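Local coordinates for putative lipoprotein (Bacteroides fragilis, PDB 3QNK) that is a putative SusD-like outer-membrane lipoprotein of unestablished ligand that, as in its family, probably binds glycans for uptake, at residues N62-S67 with D493-T498; I462-Q467 with R489-R494; Q39-D44 with S57-N62. All coordinates share one frame; numbering follows the deposited sequence.

Contact 1 of 3, residues N62-S67 with D493-T498; sequences NYDMVS and DRLYLT
Within the SusD-type fold, a salt bridge between D64 and R494 ties the loop joining helix 55-58 to helix 76-93 onto the 3-10 turn 493-496, in the C-terminal part of the sequence. The two side chains arrive from opposite directions, and R494 grips side-on: NE and NH2 both turn to one carboxylate oxygen, D64 OD1. The NE to OD1 distance is 2.7 Å, and NH2 stands 2.9 Å from the same OD1. Both bonds run in the guanidinium plane, but the carboxylate is turned 88° to it. NE meets the syn lone pair of OD1, whereas NH2 reaches that oxygen from above the carboxylate plane. The chain of R494 is extended from CG to NE, which carries its flat end across to D64. D64 CG stands anti to the D64 N (chi1 -177°), which places the carboxylate before the R494 guanidinium. NH2 also donates a weak bond of 3.3 Å to the backbone D64 O, and R494 NH1 has a further partner in G516 O near the C-terminus. L495 lies against this polar grip: its CD1 packs at 4.0 Å from D64 CB, and its CD2 is 3.6 Å from D64 OD1. On the buried side, the same methyl L495 CD2 meets V66 CG2 at 3.9 Å.

Contact 2 of 3, residues I462-Q467 with R489-R494; sequences IGPETQ and RTWNDR
The indole of W491 lies flat on the first turn of the short helix 463-466, held by CH-pi contacts at the base of the hairpin formed by strands 469-475 and 480-488 in this SusD-family protein. G463 CA sits 3.5 Å from the centroid of the six-membered ring, almost on its normal (7° off). Beside it, P464 CD stands 3.8 Å from the five-membered-ring centroid, over the same face. The lack of a side chain at G463 lets the ring settle this close to the backbone. W491 CG is anti to its own N (chi1 -177°), which lays the indole over the helix, and NE1 donates in the ring plane to the anti lone pair of D493 OD1 at 2.9 Å. Q467, just past the helix, comes to the ring's edge, with CG 3.7 Å from W491 CE3. Its bent chain brings the amide across R489, whose NH1 donates to Q467 OE1 at 3.2 Å; R489 NE instead pairs with D487. Q467 NE2 bonds to N62 OD1, and at 3.0 Å to a water that in turn donates a hydrogen bond to T490 O, 2.9 Å from the water oxygen.

Contact 3 of 3, residues Q39-D44 with S57-N62; sequences QENRSD and SWFKFN
R42 and N62 carry most of the polar contact between the loop segment 39-44 and the end of helix 55-58 with the 3-10 turn after it, a buried packing of loops in the N-terminal part of the SusD fold. Of the hydrogen bonds, the straight one is N62 ND2 to N41 O, 3.1 Å long with an angle of 174°, lying in both the amide and the carbonyl plane. The other amide atom, N62 OD1, accepts from Q467 NE2 and lies 3.3 Å from R42 CA. R42 NH1 reaches the last turn of the helix at W58 O, 2.6 Å away, but its 127° angle makes this bond weak. The chain of R42 bends at chi3, turning the guanidinium toward that carbonyl while NE donates at 3.1 Å to Q39 OE1, in the carbonyl plane. The charge itself is met by D74, which forms a salt bridge with NH2; Q39 and D74 together fix how the flat group is turned. The apolar contacts come from two phenylalanines. F61 sets its CB 3.7 Å from R42 CD, and the guanidinium and ring planes stand 62° apart. F59 presents its CE1 to N41 CB at 3.6 Å and its edge to R42 CG. The W58 side chain packs on D503 of the second subunit. Within its own segment, W58 CB covers one face of the F59 ring, 3.7 Å above the ring plane and over its centre.

In the fold
Contact 3 is the buried one and lies nearer the centre of the chain; contacts 1 and 2 are partly buried and sit farther out. Contacts 1 and 2 share the loop after strand 480-488, contact 1 fastening it to the N-terminal part of the chain and contact 2 to the short helix 463-466, 22 residues away in sequence. Contact 3 joins only N-terminal segments, yet N62, which begins 62-67 without touching 493-498, reaches contact 2 through Q467 and the backbone of T490. The chemistry follows position: a salt bridge toward the outside in contact 1, an aromatic face on a helix in contact 2, and amide and guanidinium bonds to backbone carbonyls between phenylalanines in contact 3.

Contact 1 of 3, residues N62-S67 with D493-T498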
loop_
_atom_site.group_PDB
_atom_site.type_symbol
_atom_site.label_atom_id
_atom_site.label_comp_id
_atom_site.label_asym_id
_atom_site.label_seq_id
_atom_site.Cartn_x
_atom_site.Cartn_y
_atom_site.Cartn_z
ATOM N N ASN B 62 -8.532 1.678 -21.026
ATOM C CA ASN B 62 -9.051 1.146 -22.273
ATOM C C ASN B 62 -10.171 2.004 -22.900
ATOM O O ASN B 62 -10.436 1.869 -24.085
ATOM C CB ASN B 62 -9.539 -0.269 -22.041
ATOM C CG ASN B 62 -8.420 -1.263 -21.855
ATOM O OD1 ASN B 62 -7.341 -1.125 -22.405
ATOM N ND2 ASN B 62 -8.677 -2.327 -21.133
ATOM N N TYR B 63 -10.781 2.900 -22.133
ATOM C CA TYR B 63 -11.865 3.758 -22.625
ATOM C C TYR B 63 -11.531 5.250 -22.388
ATOM O O TYR B 63 -12.420 6.073 -22.460
ATOM C CB TYR B 63 -13.206 3.368 -21.952
ATOM C CG TYR B 63 -13.407 1.872 -21.817
ATOM C CD1 TYR B 63 -13.800 1.094 -22.913
ATOM C CD2 TYR B 63 -13.081 1.208 -20.630
ATOM C CE1 TYR B 63 -13.938 -0.301 -22.805
ATOM C CE2 TYR B 63 -13.176 -0.191 -20.527
ATOM C CZ TYR B 63 -13.631 -0.931 -21.606
ATOM O OH TYR B 63 -13.759 -2.279 -21.465
ATOM N N ASP B 64 -10.251 5.588 -22.143
ATOM C CA ASP B 64 -9.743 6.933 -21.865
ATOM C C ASP B 64 -10.585 7.553 -20.720
ATOM O O ASP B 64 -11.127 8.653 -20.847
ATOM C CB ASP B 64 -9.713 7.824 -23.137
ATOM C CG ASP B 64 -9.120 9.214 -22.913
ATOM O OD1 ASP B 64 -8.154 9.329 -22.119
ATOM O OD2 ASP B 64 -9.638 10.190 -23.513
HETATM N N MSE B 65 -10.744 6.795 -19.621
HETATM C CA MSE B 65 -11.601 7.261 -18.532
HETATM C C MSE B 65 -10.865 7.419 -17.237
HETATM O O MSE B 65 -11.490 7.790 -16.242
HETATM C CB MSE B 65 -12.826 6.378 -18.390
HETATM C CG MSE B 65 -13.898 6.842 -19.351
HETATM SE SE MSE B 65 -15.489 5.834 -19.642
HETATM C CE MSE B 65 -15.194 4.230 -18.401
ATOM N N VAL B 66 -9.515 7.277 -17.272
ATOM C CA VAL B 66 -8.635 7.550 -16.128
ATOM C C VAL B 66 -8.590 9.091 -15.906
ATOM O O VAL B 66 -8.875 9.867 -16.837
ATOM C CB VAL B 66 -7.206 6.980 -16.330
ATOM C CG1 VAL B 66 -7.216 5.454 -16.309
ATOM C CG2 VAL B 66 -6.572 7.522 -17.600
ATOM N N SER B 67 -8.208 9.526 -14.690
ATOM C CA SER B 67 -8.071 10.934 -14.323
ATOM C C SER B 67 -7.020 11.007 -13.245
ATOM O O SER B 67 -6.541 9.963 -12.831
ATOM C CB SER B 67 -9.413 11.499 -13.849
ATOM O OG SER B 67 -9.933 10.955 -12.639
ATOM N N ASP B 493 -4.214 10.842 -27.036
ATOM C CA ASP B 493 -2.762 10.940 -26.943
ATOM C C ASP B 493 -2.238 11.184 -25.513
ATOM O O ASP B 493 -1.089 10.831 -25.255
ATOM C CB ASP B 493 -2.246 11.983 -27.917
ATOM C CG ASP B 493 -2.307 11.547 -29.383
ATOM O OD1 ASP B 493 -2.445 10.314 -29.648
ATOM O OD2 ASP B 493 -2.121 12.411 -30.261
ATOM N N ARG B 494 -3.082 11.649 -24.561
ATOM C CA ARG B 494 -2.655 11.841 -23.168
ATOM C C ARG B 494 -2.288 10.510 -22.522
ATOM O O ARG B 494 -1.517 10.504 -21.557
ATOM C CB ARG B 494 -3.746 12.554 -22.327
ATOM C CG ARG B 494 -4.995 11.711 -22.072
ATOM C CD ARG B 494 -6.011 12.435 -21.261
ATOM N NE ARG B 494 -7.102 11.532 -20.943
ATOM C CZ ARG B 494 -7.993 11.729 -19.979
ATOM N NH1 ARG B 494 -7.907 12.795 -19.192
ATOM N NH2 ARG B 494 -8.958 10.848 -19.774
ATOM N N LEU B 495 -2.842 9.387 -23.051
ATOM C CA LEU B 495 -2.615 8.010 -22.593
ATOM C C LEU B 495 -1.196 7.515 -22.898
ATOM O O LEU B 495 -0.841 6.385 -22.524
ATOM C CB LEU B 495 -3.650 7.055 -23.190
ATOM C CG LEU B 495 -5.135 7.282 -22.838
ATOM C CD1 LEU B 495 -5.992 6.321 -23.607
ATOM C CD2 LEU B 495 -5.420 7.122 -21.318
ATOM N N TYR B 496 -0.348 8.378 -23.535
ATOM C CA TYR B 496 1.073 8.042 -23.802
ATOM C C TYR B 496 1.888 8.210 -22.509
ATOM O O TYR B 496 3.049 7.780 -22.444
ATOM C CB TYR B 496 1.660 8.834 -24.967
ATOM C CG TYR B 496 1.259 8.292 -26.325
ATOM C CD1 TYR B 496 1.355 6.933 -26.616
ATOM C CD2 TYR B 496 0.806 9.140 -27.329
ATOM C CE1 TYR B 496 0.964 6.430 -27.854
ATOM C CE2 TYR B 496 0.385 8.640 -28.568
ATOM C CZ TYR B 496 0.491 7.290 -28.834
ATOM O OH TYR B 496 0.092 6.821 -30.060
ATOM N N LEU B 497 1.230 8.756 -21.441
ATOM C CA LEU B 497 1.788 8.889 -20.094
ATOM C C LEU B 497 0.726 8.590 -19.053
ATOM O O LEU B 497 -0.445 8.893 -19.279
ATOM C CB LEU B 497 2.379 10.290 -19.867
ATOM C CG LEU B 497 3.751 10.587 -20.503
ATOM C CD1 LEU B 497 4.216 11.971 -20.122
ATOM C CD2 LEU B 497 4.824 9.538 -20.067
ATOM N N THR B 498 1.126 7.987 -17.917
ATOM C CA THR B 498 0.248 7.660 -16.769
ATOM C C THR B 498 0.024 8.915 -15.913
ATOM O O THR B 498 0.994 9.640 -15.685
ATOM C CB THR B 498 0.865 6.510 -15.962
ATOM O OG1 THR B 498 0.928 5.392 -16.831
ATOM C CG2 THR B 498 0.051 6.135 -14.711
#

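Contact 2 of 3, residues I462-Q467 with R489-R494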
loop_
_atom_site.group_PDB
_atom_site.type_symbol
_atom_site.label_atom_id
_atom_site.label_comp_id
_atom_site.label_asym_id
_atom_site.label_seq_id
_atom_site.Cartn_x
_atom_site.Cartn_y
_atom_site.Cartn_z
ATOM N N ILE B 462 1.589 4.088 -31.281
ATOM C CA ILE B 462 0.616 3.401 -32.148
ATOM C C ILE B 462 -0.704 3.075 -31.376
ATOM O O ILE B 462 -1.411 2.108 -31.717
ATOM C CB ILE B 462 1.205 2.144 -32.834
ATOM C CG1 ILE B 462 1.674 1.085 -31.822
ATOM C CG2 ILE B 462 2.295 2.522 -33.832
ATOM C CD1 ILE B 462 1.810 -0.316 -32.356
ATOM N N GLY B 463 -1.029 3.918 -30.386
ATOM C CA GLY B 463 -2.233 3.799 -29.581
ATOM C C GLY B 463 -3.530 3.856 -30.365
ATOM O O GLY B 463 -4.405 2.986 -30.191
ATOM N N PRO B 464 -3.683 4.846 -31.289
ATOM C CA PRO B 464 -4.941 4.919 -32.079
ATOM C C PRO B 464 -5.223 3.658 -32.904
ATOM O O PRO B 464 -6.364 3.257 -33.040
ATOM C CB PRO B 464 -4.699 6.112 -32.992
ATOM C CG PRO B 464 -3.652 6.922 -32.301
ATOM C CD PRO B 464 -2.774 5.971 -31.624
ATOM N N GLU B 465 -4.183 3.042 -33.434
ATOM C CA GLU B 465 -4.217 1.848 -34.269
ATOM C C GLU B 465 -4.529 0.588 -33.464
ATOM O O GLU B 465 -5.100 -0.365 -34.014
ATOM C CB GLU B 465 -2.833 1.658 -34.959
ATOM C CG GLU B 465 -2.398 2.738 -35.949
ATOM C CD GLU B 465 -1.515 3.875 -35.473
ATOM O OE1 GLU B 465 -1.815 4.478 -34.418
ATOM O OE2 GLU B 465 -0.569 4.225 -36.215
ATOM N N THR B 466 -4.128 0.549 -32.185
ATOM C CA THR B 466 -4.270 -0.661 -31.385
ATOM C C THR B 466 -5.436 -0.613 -30.391
ATOM O O THR B 466 -6.100 -1.632 -30.196
ATOM C CB THR B 466 -2.952 -0.953 -30.659
ATOM O OG1 THR B 466 -2.636 0.124 -29.782
ATOM C CG2 THR B 466 -1.797 -1.187 -31.616
ATOM N N GLN B 467 -5.704 0.551 -29.757
ATOM C CA GLN B 467 -6.796 0.648 -28.785
ATOM C C GLN B 467 -8.092 1.000 -29.517
ATOM O O GLN B 467 -8.541 2.155 -29.501
ATOM C CB GLN B 467 -6.450 1.647 -27.665
ATOM C CG GLN B 467 -5.280 1.223 -26.764
ATOM C CD GLN B 467 -5.605 0.010 -25.920
ATOM O OE1 GLN B 467 -5.322 -1.130 -26.306
ATOM N NE2 GLN B 467 -6.158 0.217 -24.735
ATOM N N ARG B 489 -12.773 -0.312 -27.332
ATOM C CA ARG B 489 -11.816 0.637 -26.746
ATOM C C ARG B 489 -11.729 1.946 -27.547
ATOM O O ARG B 489 -12.156 2.024 -28.718
ATOM C CB ARG B 489 -10.412 0.003 -26.633
ATOM C CG ARG B 489 -10.391 -1.148 -25.667
ATOM C CD ARG B 489 -9.035 -1.747 -25.474
ATOM N NE ARG B 489 -9.139 -2.943 -24.636
ATOM C CZ ARG B 489 -8.124 -3.749 -24.356
ATOM N NH1 ARG B 489 -6.916 -3.493 -24.830
ATOM N NH2 ARG B 489 -8.318 -4.839 -23.635
ATOM N N THR B 490 -11.091 2.944 -26.927
ATOM C CA THR B 490 -10.825 4.201 -27.594
ATOM C C THR B 490 -9.458 4.677 -27.169
ATOM O O THR B 490 -8.834 4.062 -26.310
ATOM C CB THR B 490 -11.931 5.247 -27.414
ATOM O OG1 THR B 490 -11.757 6.245 -28.443
ATOM C CG2 THR B 490 -11.966 5.862 -25.997
ATOM N N TRP B 491 -8.994 5.784 -27.795
ATOM C CA TRP B 491 -7.682 6.371 -27.557
ATOM C C TRP B 491 -7.731 7.899 -27.444
ATOM O O TRP B 491 -8.618 8.563 -27.999
ATOM C CB TRP B 491 -6.743 5.972 -28.717
ATOM C CG TRP B 491 -5.345 6.480 -28.525
ATOM C CD1 TRP B 491 -4.818 7.644 -29.014
ATOM C CD2 TRP B 491 -4.366 5.945 -27.620
ATOM N NE1 TRP B 491 -3.574 7.859 -28.485
ATOM C CE2 TRP B 491 -3.272 6.833 -27.619
ATOM C CE3 TRP B 491 -4.320 4.805 -26.790
ATOM C CZ2 TRP B 491 -2.134 6.609 -26.834
ATOM C CZ3 TRP B 491 -3.165 4.548 -26.065
ATOM C CH2 TRP B 491 -2.085 5.440 -26.100
ATOM N N ASN B 492 -6.769 8.442 -26.712
ATOM C CA ASN B 492 -6.418 9.855 -26.593
ATOM C C ASN B 492 -4.909 9.923 -26.352
ATOM O O ASN B 492 -4.392 9.148 -25.550
ATOM C CB ASN B 492 -7.187 10.583 -25.525
ATOM C CG ASN B 492 -6.905 12.057 -25.561
ATOM O OD1 ASN B 492 -5.884 12.523 -25.060
ATOM N ND2 ASN B 492 -7.748 12.818 -26.249
ATOM N N ASP B 493 -4.214 10.842 -27.036
ATOM C CA ASP B 493 -2.762 10.940 -26.943
ATOM C C ASP B 493 -2.238 11.184 -25.513
ATOM O O ASP B 493 -1.089 10.831 -25.255
ATOM C CB ASP B 493 -2.246 11.983 -27.917
ATOM C CG ASP B 493 -2.307 11.547 -29.383
ATOM O OD1 ASP B 493 -2.445 10.314 -29.648
ATOM O OD2 ASP B 493 -2.121 12.411 -30.261
ATOM N N ARG B 494 -3.082 11.649 -24.561
ATOM C CA ARG B 494 -2.655 11.841 -23.168
ATOM C C ARG B 494 -2.288 10.510 -22.522
ATOM O O ARG B 494 -1.517 10.504 -21.557
ATOM C CB ARG B 494 -3.746 12.554 -22.327
ATOM C CG ARG B 494 -4.995 11.711 -22.072
ATOM C CD ARG B 494 -6.011 12.435 -21.261
ATOM N NE ARG B 494 -7.102 11.532 -20.943
ATOM C CZ ARG B 494 -7.993 11.729 -19.979
ATOM N NH1 ARG B 494 -7.907 12.795 -19.192
ATOM N NH2 ARG B 494 -8.958 10.848 -19.774
HETATM O O HOH W 1 -6.826 3.128 -24.410
#

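Contact 3 of 3, residues Q39-D44 with S57-N62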
loop_
_atom_site.group_PDB
_atom_site.type_symbol
_atom_site.label_atom_id
_atom_site.label_comp_id
_atom_site.label_asym_id
_atom_site.label_seq_id
_atom_site.Cartn_x
_atom_site.Cartn_y
_atom_site.Cartn_z
ATOM N N GLN B 39 -1.289 -4.151 -17.274
ATOM C CA GLN B 39 -0.757 -3.408 -18.433
ATOM C C GLN B 39 -0.979 -4.173 -19.757
ATOM O O GLN B 39 -1.316 -3.531 -20.750
ATOM C CB GLN B 39 0.741 -3.090 -18.253
ATOM C CG GLN B 39 1.021 -2.140 -17.098
ATOM C CD GLN B 39 0.516 -0.755 -17.368
ATOM O OE1 GLN B 39 -0.697 -0.488 -17.494
ATOM N NE2 GLN B 39 1.455 0.151 -17.435
ATOM N N GLU B 40 -0.815 -5.534 -19.763
ATOM C CA GLU B 40 -1.043 -6.356 -20.955
ATOM C C GLU B 40 -2.528 -6.351 -21.337
ATOM O O GLU B 40 -2.859 -6.340 -22.524
ATOM C CB GLU B 40 -0.552 -7.797 -20.754
ATOM C CG GLU B 40 -0.300 -8.532 -22.062
ATOM C CD GLU B 40 0.994 -8.270 -22.820
ATOM O OE1 GLU B 40 1.796 -7.393 -22.412
ATOM O OE2 GLU B 40 1.188 -8.952 -23.853
ATOM N N ASN B 41 -3.418 -6.332 -20.310
ATOM C CA ASN B 41 -4.861 -6.281 -20.462
ATOM C C ASN B 41 -5.298 -4.861 -20.838
ATOM O O ASN B 41 -6.502 -4.598 -21.029
ATOM C CB ASN B 41 -5.518 -6.743 -19.165
ATOM C CG ASN B 41 -5.460 -8.215 -18.951
ATOM O OD1 ASN B 41 -5.989 -8.999 -19.741
ATOM N ND2 ASN B 41 -4.827 -8.629 -17.863
ATOM N N ARG B 42 -4.313 -3.924 -20.894
ATOM C CA ARG B 42 -4.563 -2.532 -21.307
ATOM C C ARG B 42 -3.895 -2.328 -22.658
ATOM O O ARG B 42 -3.592 -1.210 -23.033
ATOM C CB ARG B 42 -4.144 -1.492 -20.231
ATOM C CG ARG B 42 -4.947 -1.710 -18.955
ATOM C CD ARG B 42 -4.861 -0.635 -17.931
ATOM N NE ARG B 42 -3.766 -0.866 -17.002
ATOM C CZ ARG B 42 -3.880 -1.018 -15.681
ATOM N NH1 ARG B 42 -5.064 -0.926 -15.093
ATOM N NH2 ARG B 42 -2.802 -1.236 -14.939
ATOM N N SER B 43 -3.722 -3.429 -23.407
ATOM C CA SER B 43 -3.086 -3.493 -24.726
ATOM C C SER B 43 -3.905 -4.369 -25.682
ATOM O O SER B 43 -4.723 -5.185 -25.247
ATOM C CB SER B 43 -1.655 -4.036 -24.612
ATOM O OG SER B 43 -1.628 -5.449 -24.674
ATOM N N ASP B 44 -3.618 -4.260 -26.985
ATOM C CA ASP B 44 -4.343 -5.004 -28.020
ATOM C C ASP B 44 -4.046 -6.531 -27.999
ATOM O O ASP B 44 -4.623 -7.257 -28.813
ATOM C CB ASP B 44 -4.044 -4.407 -29.395
ATOM C CG ASP B 44 -2.593 -4.432 -29.827
ATOM O OD1 ASP B 44 -1.698 -4.441 -28.928
ATOM O OD2 ASP B 44 -2.345 -4.386 -31.059
ATOM N N SER B 57 -12.611 -0.550 -11.735
ATOM C CA SER B 57 -11.410 -0.614 -10.895
ATOM C C SER B 57 -10.126 -0.706 -11.681
ATOM O O SER B 57 -9.173 -0.054 -11.301
ATOM C CB SER B 57 -11.455 -1.815 -9.960
ATOM O OG SER B 57 -12.365 -1.623 -8.897
ATOM N N TRP B 58 -10.074 -1.556 -12.721
ATOM C CA TRP B 58 -8.848 -1.876 -13.426
ATOM C C TRP B 58 -8.723 -1.413 -14.857
ATOM O O TRP B 58 -7.584 -1.381 -15.343
ATOM C CB TRP B 58 -8.683 -3.409 -13.477
ATOM C CG TRP B 58 -8.560 -4.132 -12.160
ATOM C CD1 TRP B 58 -8.411 -3.582 -10.919
ATOM C CD2 TRP B 58 -8.485 -5.560 -11.975
ATOM N NE1 TRP B 58 -8.337 -4.578 -9.965
ATOM C CE2 TRP B 58 -8.395 -5.800 -10.586
ATOM C CE3 TRP B 58 -8.595 -6.666 -12.846
ATOM C CZ2 TRP B 58 -8.343 -7.095 -10.051
ATOM C CZ3 TRP B 58 -8.576 -7.946 -12.312
ATOM C CH2 TRP B 58 -8.414 -8.151 -10.934
ATOM N N PHE B 59 -9.842 -1.209 -15.599
ATOM C CA PHE B 59 -9.655 -1.004 -17.042
ATOM C C PHE B 59 -10.142 0.314 -17.609
ATOM O O PHE B 59 -10.327 0.388 -18.830
ATOM C CB PHE B 59 -10.250 -2.177 -17.829
ATOM C CG PHE B 59 -9.688 -3.509 -17.363
ATOM C CD1 PHE B 59 -8.318 -3.760 -17.396
ATOM C CD2 PHE B 59 -10.525 -4.498 -16.856
ATOM C CE1 PHE B 59 -7.808 -4.978 -16.939
ATOM C CE2 PHE B 59 -10.012 -5.707 -16.390
ATOM C CZ PHE B 59 -8.661 -5.929 -16.414
ATOM N N LYS B 60 -10.190 1.386 -16.781
ATOM C CA LYS B 60 -10.608 2.697 -17.259
ATOM C C LYS B 60 -9.705 3.232 -18.403
ATOM O O LYS B 60 -10.211 3.971 -19.269
ATOM C CB LYS B 60 -10.698 3.705 -16.118
ATOM C CG LYS B 60 -12.101 3.795 -15.557
ATOM C CD LYS B 60 -12.141 4.681 -14.350
ATOM C CE LYS B 60 -13.514 4.673 -13.768
ATOM N NZ LYS B 60 -13.566 5.513 -12.553
ATOM N N PHE B 61 -8.418 2.798 -18.459
ATOM C CA PHE B 61 -7.472 3.219 -19.519
ATOM C C PHE B 61 -8.028 2.891 -20.892
ATOM O O PHE B 61 -7.989 3.707 -21.815
ATOM C CB PHE B 61 -6.089 2.529 -19.336
ATOM C CG PHE B 61 -5.078 2.730 -20.446
ATOM C CD1 PHE B 61 -5.046 1.874 -21.552
ATOM C CD2 PHE B 61 -4.137 3.756 -20.380
ATOM C CE1 PHE B 61 -4.132 2.084 -22.603
ATOM C CE2 PHE B 61 -3.202 3.938 -21.418
ATOM C CZ PHE B 61 -3.241 3.130 -22.541
ATOM N N ASN B 62 -8.532 1.678 -21.026
ATOM C CA ASN B 62 -9.051 1.146 -22.273
ATOM C C ASN B 62 -10.171 2.004 -22.900
ATOM O O ASN B 62 -10.436 1.869 -24.085
ATOM C CB ASN B 62 -9.539 -0.269 -22.041
ATOM C CG ASN B 62 -8.420 -1.263 -21.855
ATOM O OD1 ASN B 62 -7.341 -1.125 -22.405
ATOM N ND2 ASN B 62 -8.677 -2.327 -21.133
#